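Local coordinates for protein 11R-lipoxygenase (Gersemia fruticosa, PDB 3VF1) that probably adds molecular oxygen to polyunsaturated fatty acids, as a calcium-dependent lipoxygenase that carries one non-heme iron per subunit, at residues A[387-392]-A[448-453]; A[317-322]-A[327-332]; A[175-180]-A[392-397]. One frame throughout, in Å; residues are numbered along the deposited sequence.

Contact 1: A[387-392]-A[448-453]. With FE2 (Fe (II) ion), chain E.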
loop_
_atom_site.group_PDB
_atom_site.type_symbol
_atom_site.label_atom_id
_atom_site.label_comp_id
_atom_site.label_asym_id
_atom_site.label_seq_id
_atom_site.Cartn_x
_atom_site.Cartn_y
_atom_site.Cartn_z
ATOM N N HIS A 387 3.286 -7.951 11.248
ATOM C CA HIS A 387 2.566 -7.700 10.004
ATOM C C HIS A 387 1.858 -6.349 10.000
ATOM O O HIS A 387 1.972 -5.586 9.044
ATOM C CB HIS A 387 1.536 -8.795 9.739
ATOM C CG HIS A 387 0.549 -8.439 8.673
ATOM N ND1 HIS A 387 -0.763 -8.121 8.949
ATOM C CD2 HIS A 387 0.688 -8.330 7.331
ATOM C CE1 HIS A 387 -1.393 -7.843 7.823
ATOM N NE2 HIS A 387 -0.535 -7.961 6.826
ATOM N N GLN A 388 1.123 -6.060 11.068
ATOM C CA GLN A 388 0.314 -4.850 11.126
ATOM C C GLN A 388 1.162 -3.582 11.100
ATOM O O GLN A 388 0.893 -2.667 10.327
ATOM C CB GLN A 388 -0.559 -4.855 12.382
ATOM C CG GLN A 388 -1.679 -5.878 12.353
ATOM C CD GLN A 388 -2.695 -5.598 11.259
ATOM O OE1 GLN A 388 -2.849 -4.461 10.813
ATOM N NE2 GLN A 388 -3.391 -6.639 10.819
ATOM N N MET A 389 2.186 -3.535 11.943
ATOM C CA MET A 389 2.962 -2.313 12.121
ATOM C C MET A 389 4.109 -2.173 11.122
ATOM O O MET A 389 4.366 -1.078 10.621
ATOM C CB MET A 389 3.510 -2.242 13.548
ATOM C CG MET A 389 2.441 -2.346 14.625
ATOM S SD MET A 389 1.008 -1.297 14.288
ATOM C CE MET A 389 1.785 0.300 14.068
ATOM N N ILE A 390 4.796 -3.272 10.828
ATOM C CA ILE A 390 5.980 -3.212 9.974
ATOM C C ILE A 390 5.670 -3.543 8.517
ATOM O O ILE A 390 5.943 -2.742 7.622
ATOM C CB ILE A 390 7.093 -4.150 10.485
ATOM C CG1 ILE A 390 7.644 -3.626 11.813
ATOM C CG2 ILE A 390 8.211 -4.265 9.457
ATOM C CD1 ILE A 390 8.709 -4.506 12.437
ATOM N N THR A 391 5.102 -4.720 8.279
ATOM C CA THR A 391 4.850 -5.177 6.917
ATOM C C THR A 391 3.819 -4.310 6.203
ATOM O O THR A 391 3.967 -4.009 5.020
ATOM C CB THR A 391 4.366 -6.636 6.892
ATOM O OG1 THR A 391 5.337 -7.473 7.529
ATOM C CG2 THR A 391 4.149 -7.103 5.457
ATOM N N HIS A 392 2.773 -3.912 6.918
ATOM C CA HIS A 392 1.690 -3.155 6.298
ATOM C C HIS A 392 1.872 -1.648 6.431
ATOM O O HIS A 392 2.158 -0.969 5.450
ATOM C CB HIS A 392 0.338 -3.567 6.879
ATOM C CG HIS A 392 -0.819 -2.815 6.299
ATOM N ND1 HIS A 392 -1.792 -2.226 7.078
ATOM C CD2 HIS A 392 -1.155 -2.547 5.014
ATOM C CE1 HIS A 392 -2.679 -1.633 6.300
ATOM N NE2 HIS A 392 -2.315 -1.812 5.042
ATOM N N LYS A 448 -6.215 -0.673 19.969
ATOM C CA LYS A 448 -7.329 -1.411 20.562
ATOM C C LYS A 448 -7.264 -2.928 20.354
ATOM O O LYS A 448 -7.954 -3.673 21.049
ATOM C CB LYS A 448 -8.662 -0.898 20.007
ATOM C CG LYS A 448 -8.986 0.545 20.356
ATOM C CD LYS A 448 -10.434 0.872 20.022
ATOM C CE LYS A 448 -10.764 2.335 20.268
ATOM N NZ LYS A 448 -10.213 3.224 19.208
ATOM N N VAL A 449 -6.452 -3.387 19.404
ATOM C CA VAL A 449 -6.447 -4.807 19.044
ATOM C C VAL A 449 -5.097 -5.506 19.234
ATOM O O VAL A 449 -5.047 -6.723 19.387
ATOM C CB VAL A 449 -6.898 -5.011 17.581
ATOM C CG1 VAL A 449 -8.243 -4.345 17.345
ATOM C CG2 VAL A 449 -5.854 -4.473 16.614
ATOM N N LEU A 450 -4.011 -4.742 19.216
ATOM C CA LEU A 450 -2.678 -5.317 19.351
ATOM C C LEU A 450 -2.234 -5.345 20.808
ATOM O O LEU A 450 -2.544 -4.434 21.574
ATOM C CB LEU A 450 -1.668 -4.513 18.532
ATOM C CG LEU A 450 -1.868 -4.505 17.017
ATOM C CD1 LEU A 450 -0.811 -3.630 16.365
ATOM C CD2 LEU A 450 -1.821 -5.918 16.458
ATOM N N SER A 451 -1.503 -6.388 21.188
ATOM C CA SER A 451 -0.995 -6.489 22.552
ATOM C C SER A 451 0.140 -5.497 22.787
ATOM O O SER A 451 0.390 -5.096 23.924
ATOM C CB SER A 451 -0.543 -7.916 22.869
ATOM O OG SER A 451 0.494 -8.337 22.007
ATOM N N ILE A 452 0.823 -5.096 21.717
ATOM C CA ILE A 452 1.845 -4.057 21.829
ATOM C C ILE A 452 1.209 -2.673 21.769
ATOM O O ILE A 452 1.909 -1.662 21.727
ATOM C CB ILE A 452 2.936 -4.166 20.738
ATOM C CG1 ILE A 452 2.358 -3.873 19.350
ATOM C CG2 ILE A 452 3.598 -5.538 20.788
ATOM C CD1 ILE A 452 3.401 -3.836 18.255
ATOM N N GLY A 453 -0.120 -2.633 21.760
ATOM C CA GLY A 453 -0.839 -1.377 21.858
ATOM C C GLY A 453 -0.509 -0.707 23.176
ATOM O O GLY A 453 -0.028 -1.356 24.105
HETATM FE FE FE2 E . -3.474 -0.413 3.662
HETATM O O HOH W 1 -5.432 -0.615 4.940
#
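Met389 and Gln388, on the long iron-binding helix 369-410 of the lipoxygenase domain, receive the side chains of Leu450 and Ile452 from the turn that follows helix 445-449. The contact is wholly apolar and buried, with no hydrogen bond across it. Leu450 straddles the helix surface with its two methyls: CD1 meets Met389, 3.6 Å from SD, while CD2 lies 4.1 Å from Gln388 CG. Met389 starts with CG anti to its own carbonyl carbon (chi1 -56°) and then folds at both following torsions, which lays the sulfur alongside that methyl. Ile452 reaches the same methionine nearer its base, its CD1 4.0 Å from Met389 CG, and the two side chains run antiparallel past one another. Leu450 and Ile452 are brought to the same methionine by a type I turn from Leu450 to Gly453, closed by Gly453 N to Leu450 O at 3.0 Å. Gln388 offers only its aliphatic part here; the chain bends at chi2 (-64°), and NE2 is hydrogen-bonded to Gln582. The same helical segment widens into a pi-type turn, His392 N reaching His387 O at 2.8 Å, and His392 NE2 binds the iron at 2.3 Å, its imidazole leaving the helix in a different direction from the Met389 side chain. Around the contact, helix 456-465 adds Gln457 and Met461 against Met389 and Leu460 against Ile452, while Met625 of helix 619-632 touches Gln388, so the contact is bordered by both of these helices.

Contact 2: A[317-322]-A[327-332]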
loop_
_atom_site.group_PDB
_atom_site.type_symbol
_atom_site.label_atom_id
_atom_site.label_comp_id
_atom_site.label_asym_id
_atom_site.label_seq_id
_atom_site.Cartn_x
_atom_site.Cartn_y
_atom_site.Cartn_z
ATOM N N ILE A 317 9.931 -4.154 23.253
ATOM C CA ILE A 317 8.671 -3.491 22.936
ATOM C C ILE A 317 7.646 -3.747 24.041
ATOM O O ILE A 317 7.284 -4.896 24.302
ATOM C CB ILE A 317 8.097 -3.982 21.595
ATOM C CG1 ILE A 317 9.152 -3.868 20.490
ATOM C CG2 ILE A 317 6.846 -3.195 21.230
ATOM C CD1 ILE A 317 9.674 -2.461 20.276
ATOM N N PRO A 318 7.174 -2.674 24.696
ATOM C CA PRO A 318 6.221 -2.811 25.802
ATOM C C PRO A 318 4.810 -3.153 25.335
ATOM O O PRO A 318 4.389 -2.721 24.263
ATOM C CB PRO A 318 6.236 -1.421 26.442
ATOM C CG PRO A 318 6.564 -0.508 25.321
ATOM C CD PRO A 318 7.525 -1.265 24.446
ATOM N N THR A 319 4.092 -3.924 26.145
ATOM C CA THR A 319 2.708 -4.273 25.851
ATOM C C THR A 319 1.781 -3.512 26.790
ATOM O O THR A 319 2.211 -3.026 27.835
ATOM C CB THR A 319 2.470 -5.780 26.013
ATOM O OG1 THR A 319 2.898 -6.192 27.317
ATOM C CG2 THR A 319 3.241 -6.560 24.957
ATOM N N MET A 320 0.511 -3.408 26.418
ATOM C CA MET A 320 -0.439 -2.625 27.196
ATOM C C MET A 320 -0.506 -3.121 28.633
ATOM O O MET A 320 -0.639 -4.319 28.884
ATOM C CB MET A 320 -1.832 -2.671 26.569
ATOM C CG MET A 320 -2.826 -1.749 27.256
ATOM S SD MET A 320 -4.276 -1.390 26.253
ATOM C CE MET A 320 -3.540 -0.407 24.953
ATOM N N ASP A 321 -0.414 -2.184 29.571
ATOM C CA ASP A 321 -0.448 -2.510 30.990
ATOM C C ASP A 321 -1.271 -1.480 31.754
ATOM O O ASP A 321 -0.729 -0.536 32.329
ATOM C CB ASP A 321 0.971 -2.569 31.558
ATOM C CG ASP A 321 1.009 -3.085 32.984
ATOM O OD1 ASP A 321 -0.060 -3.148 33.628
ATOM O OD2 ASP A 321 2.111 -3.425 33.462
ATOM N N THR A 322 -2.585 -1.666 31.750
ATOM C CA THR A 322 -3.485 -0.826 32.525
ATOM C C THR A 322 -4.283 -1.718 33.466
ATOM O O THR A 322 -4.359 -2.928 33.256
ATOM C CB THR A 322 -4.453 -0.041 31.622
ATOM O OG1 THR A 322 -5.364 -0.945 30.984
ATOM C CG2 THR A 322 -3.687 0.739 30.562
ATOM N N ARG A 327 -2.157 -6.845 28.278
ATOM C CA ARG A 327 -1.875 -7.714 27.145
ATOM C C ARG A 327 -0.426 -8.172 27.186
ATOM O O ARG A 327 0.421 -7.538 27.817
ATOM C CB ARG A 327 -2.169 -6.986 25.835
ATOM C CG ARG A 327 -3.582 -6.438 25.761
ATOM C CD ARG A 327 -3.775 -5.523 24.568
ATOM N NE ARG A 327 -5.052 -4.822 24.634
ATOM C CZ ARG A 327 -5.430 -3.871 23.788
ATOM N NH1 ARG A 327 -4.630 -3.498 22.799
ATOM N NH2 ARG A 327 -6.612 -3.291 23.932
ATOM N N TYR A 328 -0.144 -9.279 26.510
ATOM C CA TYR A 328 1.182 -9.875 26.559
ATOM C C TYR A 328 1.669 -10.280 25.177
ATOM O O TYR A 328 0.876 -10.491 24.259
ATOM C CB TYR A 328 1.167 -11.100 27.475
ATOM C CG TYR A 328 0.683 -10.801 28.873
ATOM C CD1 TYR A 328 -0.673 -10.786 29.167
ATOM C CD2 TYR A 328 1.580 -10.531 29.897
ATOM C CE1 TYR A 328 -1.122 -10.510 30.443
ATOM C CE2 TYR A 328 1.139 -10.255 31.177
ATOM C CZ TYR A 328 -0.213 -10.245 31.444
ATOM O OH TYR A 328 -0.659 -9.970 32.715
ATOM N N ILE A 329 2.986 -10.376 25.045
ATOM C CA ILE A 329 3.612 -10.865 23.829
ATOM C C ILE A 329 4.985 -11.399 24.201
ATOM O O ILE A 329 5.559 -11.005 25.214
ATOM C CB ILE A 329 3.762 -9.753 22.767
ATOM C CG1 ILE A 329 3.863 -10.356 21.363
ATOM C CG2 ILE A 329 4.984 -8.887 23.060
ATOM C CD1 ILE A 329 2.611 -11.080 20.905
ATOM N N THR A 330 5.508 -12.303 23.384
ATOM C CA THR A 330 6.834 -12.848 23.614
ATOM C C THR A 330 7.747 -12.431 22.466
ATOM O O THR A 330 7.412 -11.532 21.697
ATOM C CB THR A 330 6.796 -14.384 23.744
ATOM O OG1 THR A 330 6.527 -14.979 22.467
ATOM C CG2 THR A 330 5.725 -14.807 24.738
ATOM N N THR A 331 8.900 -13.077 22.362
ATOM C CA THR A 331 9.873 -12.757 21.330
ATOM C C THR A 331 10.346 -14.065 20.713
ATOM O O THR A 331 11.525 -14.412 20.794
ATOM C CB THR A 331 11.063 -11.990 21.926
ATOM O OG1 THR A 331 11.728 -12.813 22.892
ATOM C CG2 THR A 331 10.585 -10.714 22.600
ATOM N N PRO A 332 9.417 -14.791 20.079
ATOM C CA PRO A 332 9.587 -16.209 19.758
ATOM C C PRO A 332 10.504 -16.504 18.578
ATOM O O PRO A 332 10.867 -15.610 17.814
ATOM C CB PRO A 332 8.166 -16.648 19.416
ATOM C CG PRO A 332 7.545 -15.435 18.831
ATOM C CD PRO A 332 8.144 -14.262 19.562
HETATM O O HOH W 2 4.468 -8.567 27.467
#
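Met320 and Arg327 extend alongside each other in a common direction, and this shared direction of the side chains puts the thioether over the flat end of the arginine. Met320 SD stands 3.7 Å above the guanidinium plane, over its centre, with CE continuing across toward NH1. The placement follows from a methionine whose CG is anti to the backbone N (chi1 -174°) and which stays extended until its last torsion, set beside an arginine extended from CG to NE. The guanidinium is fixed in its plane from outside the pair: NH2 forms a salt bridge with Asp325, and NH1 bonds the carbonyl oxygens of Leu450 and Asp447. At the base of the two side chains the backbones are joined by Arg327 N to Met320 O, 3.0 Å and nearly straight at 172°.

Thr319 crosses Ile329 at a slant, and its two branches do different work. The methyl CG2 presses on Ile329 CG2 at 3.5 Å. The hydroxyl OG1 donates to Arg327 O at 2.9 Å, approaching from a position tilted 35° out of the carbonyl plane, and it accepts a bond from water 2 at 2.9 Å; that water in turn takes a weak one from Ile329 N at 3.4 Å. With a valine in place of Thr319, Arg327 O would probably lose this donor and water 2 the hydroxyl that accepts from it.

Pairing Met320 with Arg327 and Thr319 with Tyr328 runs the segments antiparallel, as expected at the open end of a beta hairpin, here the short one formed by strands 321-322 and 325-326 near the surface of the lipoxygenase domain.

Contact 3: A[175-180]-A[392-397]. With FE2 (Fe (II) ion), chain E.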
loop_
_atom_site.group_PDB
_atom_site.type_symbol
_atom_site.label_atom_id
_atom_site.label_comp_id
_atom_site.label_asym_id
_atom_site.label_seq_id
_atom_site.Cartn_x
_atom_site.Cartn_y
_atom_site.Cartn_z
ATOM N N GLN A 175 10.482 11.434 14.569
ATOM C CA GLN A 175 11.654 10.667 14.982
ATOM C C GLN A 175 11.633 9.225 14.471
ATOM O O GLN A 175 10.666 8.493 14.679
ATOM C CB GLN A 175 11.773 10.682 16.506
ATOM C CG GLN A 175 13.199 10.841 17.013
ATOM C CD GLN A 175 13.257 11.363 18.438
ATOM O OE1 GLN A 175 12.273 11.887 18.960
ATOM N NE2 GLN A 175 14.416 11.224 19.074
ATOM N N ASP A 176 12.714 8.835 13.799
ATOM C CA ASP A 176 12.895 7.467 13.318
ATOM C C ASP A 176 11.737 6.984 12.448
ATOM O O ASP A 176 11.275 5.852 12.586
ATOM C CB ASP A 176 13.100 6.512 14.498
ATOM C CG ASP A 176 14.423 6.732 15.200
ATOM O OD1 ASP A 176 15.383 7.163 14.531
ATOM O OD2 ASP A 176 14.506 6.476 16.420
ATOM N N LEU A 177 11.278 7.848 11.549
ATOM C CA LEU A 177 10.228 7.488 10.605
ATOM C C LEU A 177 10.430 8.227 9.288
ATOM O O LEU A 177 11.144 9.230 9.237
ATOM C CB LEU A 177 8.849 7.822 11.182
ATOM C CG LEU A 177 8.365 6.960 12.351
ATOM C CD1 LEU A 177 7.063 7.506 12.911
ATOM C CD2 LEU A 177 8.191 5.509 11.921
ATOM N N PRO A 178 9.801 7.733 8.212
ATOM C CA PRO A 178 9.877 8.422 6.920
ATOM C C PRO A 178 9.226 9.797 6.995
ATOM O O PRO A 178 8.398 10.033 7.875
ATOM C CB PRO A 178 9.070 7.514 5.984
ATOM C CG PRO A 178 8.977 6.197 6.679
ATOM C CD PRO A 178 8.988 6.507 8.138
ATOM N N GLY A 179 9.598 10.693 6.087
ATOM C CA GLY A 179 8.960 11.992 6.011
ATOM C C GLY A 179 7.498 11.832 5.647
ATOM O O GLY A 179 7.082 10.772 5.177
ATOM N N PHE A 180 6.711 12.878 5.867
ATOM C CA PHE A 180 5.287 12.832 5.566
ATOM C C PHE A 180 4.764 14.225 5.248
ATOM O O PHE A 180 5.431 15.220 5.521
ATOM C CB PHE A 180 4.513 12.226 6.741
ATOM C CG PHE A 180 4.759 12.916 8.054
ATOM C CD1 PHE A 180 5.923 12.683 8.768
ATOM C CD2 PHE A 180 3.819 13.790 8.579
ATOM C CE1 PHE A 180 6.151 13.313 9.978
ATOM C CE2 PHE A 180 4.040 14.422 9.790
ATOM C CZ PHE A 180 5.207 14.184 10.491
ATOM N N HIS A 392 2.773 -3.912 6.918
ATOM C CA HIS A 392 1.690 -3.155 6.298
ATOM C C HIS A 392 1.872 -1.648 6.431
ATOM O O HIS A 392 2.158 -0.969 5.450
ATOM C CB HIS A 392 0.338 -3.567 6.879
ATOM C CG HIS A 392 -0.819 -2.815 6.299
ATOM N ND1 HIS A 392 -1.792 -2.226 7.078
ATOM C CD2 HIS A 392 -1.155 -2.547 5.014
ATOM C CE1 HIS A 392 -2.679 -1.633 6.300
ATOM N NE2 HIS A 392 -2.315 -1.812 5.042
ATOM N N LEU A 393 1.709 -1.124 7.640
ATOM C CA LEU A 393 1.715 0.323 7.840
ATOM C C LEU A 393 3.049 0.971 7.467
ATOM O O LEU A 393 3.091 1.861 6.622
ATOM C CB LEU A 393 1.333 0.667 9.282
ATOM C CG LEU A 393 -0.135 0.394 9.626
ATOM C CD1 LEU A 393 -0.414 0.665 11.098
ATOM C CD2 LEU A 393 -1.058 1.228 8.750
ATOM N N LEU A 394 4.138 0.530 8.085
ATOM C CA LEU A 394 5.437 1.145 7.828
ATOM C C LEU A 394 5.919 0.921 6.397
ATOM O O LEU A 394 6.121 1.875 5.644
ATOM C CB LEU A 394 6.495 0.620 8.800
ATOM C CG LEU A 394 7.908 1.138 8.513
ATOM C CD1 LEU A 394 7.950 2.659 8.596
ATOM C CD2 LEU A 394 8.927 0.522 9.460
ATOM N N ARG A 395 6.098 -0.341 6.024
ATOM C CA ARG A 395 6.792 -0.676 4.785
ATOM C C ARG A 395 5.969 -0.430 3.518
ATOM O O ARG A 395 6.509 -0.478 2.413
ATOM C CB ARG A 395 7.286 -2.125 4.834
ATOM C CG ARG A 395 8.451 -2.333 5.788
ATOM C CD ARG A 395 8.993 -3.755 5.730
ATOM N NE ARG A 395 9.538 -4.090 4.416
ATOM C CZ ARG A 395 10.753 -3.750 3.993
ATOM N NH1 ARG A 395 11.570 -3.048 4.769
ATOM N NH2 ARG A 395 11.154 -4.108 2.781
ATOM N N CYS A 396 4.675 -0.170 3.670
ATOM C CA CYS A 396 3.840 0.191 2.526
ATOM C C CYS A 396 3.339 1.628 2.637
ATOM O O CYS A 396 3.705 2.482 1.829
ATOM C CB CYS A 396 2.648 -0.763 2.379
ATOM S SG CYS A 396 3.068 -2.432 1.827
ATOM N N HIS A 397 2.503 1.889 3.635
ATOM C CA HIS A 397 1.882 3.201 3.782
ATOM C C HIS A 397 2.911 4.315 3.989
ATOM O O HIS A 397 2.999 5.239 3.180
ATOM C CB HIS A 397 0.873 3.193 4.936
ATOM C CG HIS A 397 -0.426 2.530 4.599
ATOM N ND1 HIS A 397 -1.612 3.226 4.503
ATOM C CD2 HIS A 397 -0.727 1.236 4.332
ATOM C CE1 HIS A 397 -2.588 2.389 4.195
ATOM N NE2 HIS A 397 -2.077 1.177 4.084
HETATM FE FE FE2 E . -3.474 -0.413 3.662
HETATM O O HOH W 1 -5.432 -0.615 4.940
#
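Pro178 and Leu394 make the main apolar touch. The pyrrolidine ring lies skewed against the leucine and offers its CD and CG, the nearer being CD at 4.0 Å from Leu394 CD1. Leu177 comes to the same methyl more loosely, its CD2 4.4 Å from Leu394 CD1. In Leu394, CG anti to the backbone N (chi1 175°) together with chi2 near 60° brings CD1 to the loop.

Metal bonds occupy another side of this helical segment. His397 NE2 binds the iron at 2.2 Å, five residues on from His392, and water 1 is a further ligand at 2.4 Å from the iron. The two imidazole NE2 atoms are only 3.1 Å apart because both are ligands, not through any bond between them; His575, Asn579 and the terminal carboxylate of Ile698 complete the site.

The backbone between the histidines is loosely bonded: His392 O receives a weak bond from Cys396 N at 3.2 Å and another from His397 N at 3.4 Å, the latter closing a wide pi-type turn.

In the fold, the loop carrying residues 175-180 runs against helix 369-410, where Pro178 also touches Met399 and Pro402, and helix 456-465 lines the same junction, with Met461 on Leu177, Tyr465 on Pro178 and His464 on Leu394.

Contacts 1 and 3 use successive parts of helix 369-410 and share the iron ligand His392; their centres are about 14 Å apart. Contact 2 lies nearer the surface, with its centre about 11 Å from that of contact 1 and about 22 Å from that of contact 3, which it does not touch. It joins contact 1 through a backbone bond, Ser451 O to Met320 N, and through the Arg327 side chain. Along the chain come 175-180, both segments of contact 2, 387-392, 392-397, then 448-453, so the segments of contacts 1 and 3 alternate. The iron-binding helix is thus packed by an early loop and by a later turn, and that turn connects it to the hairpin.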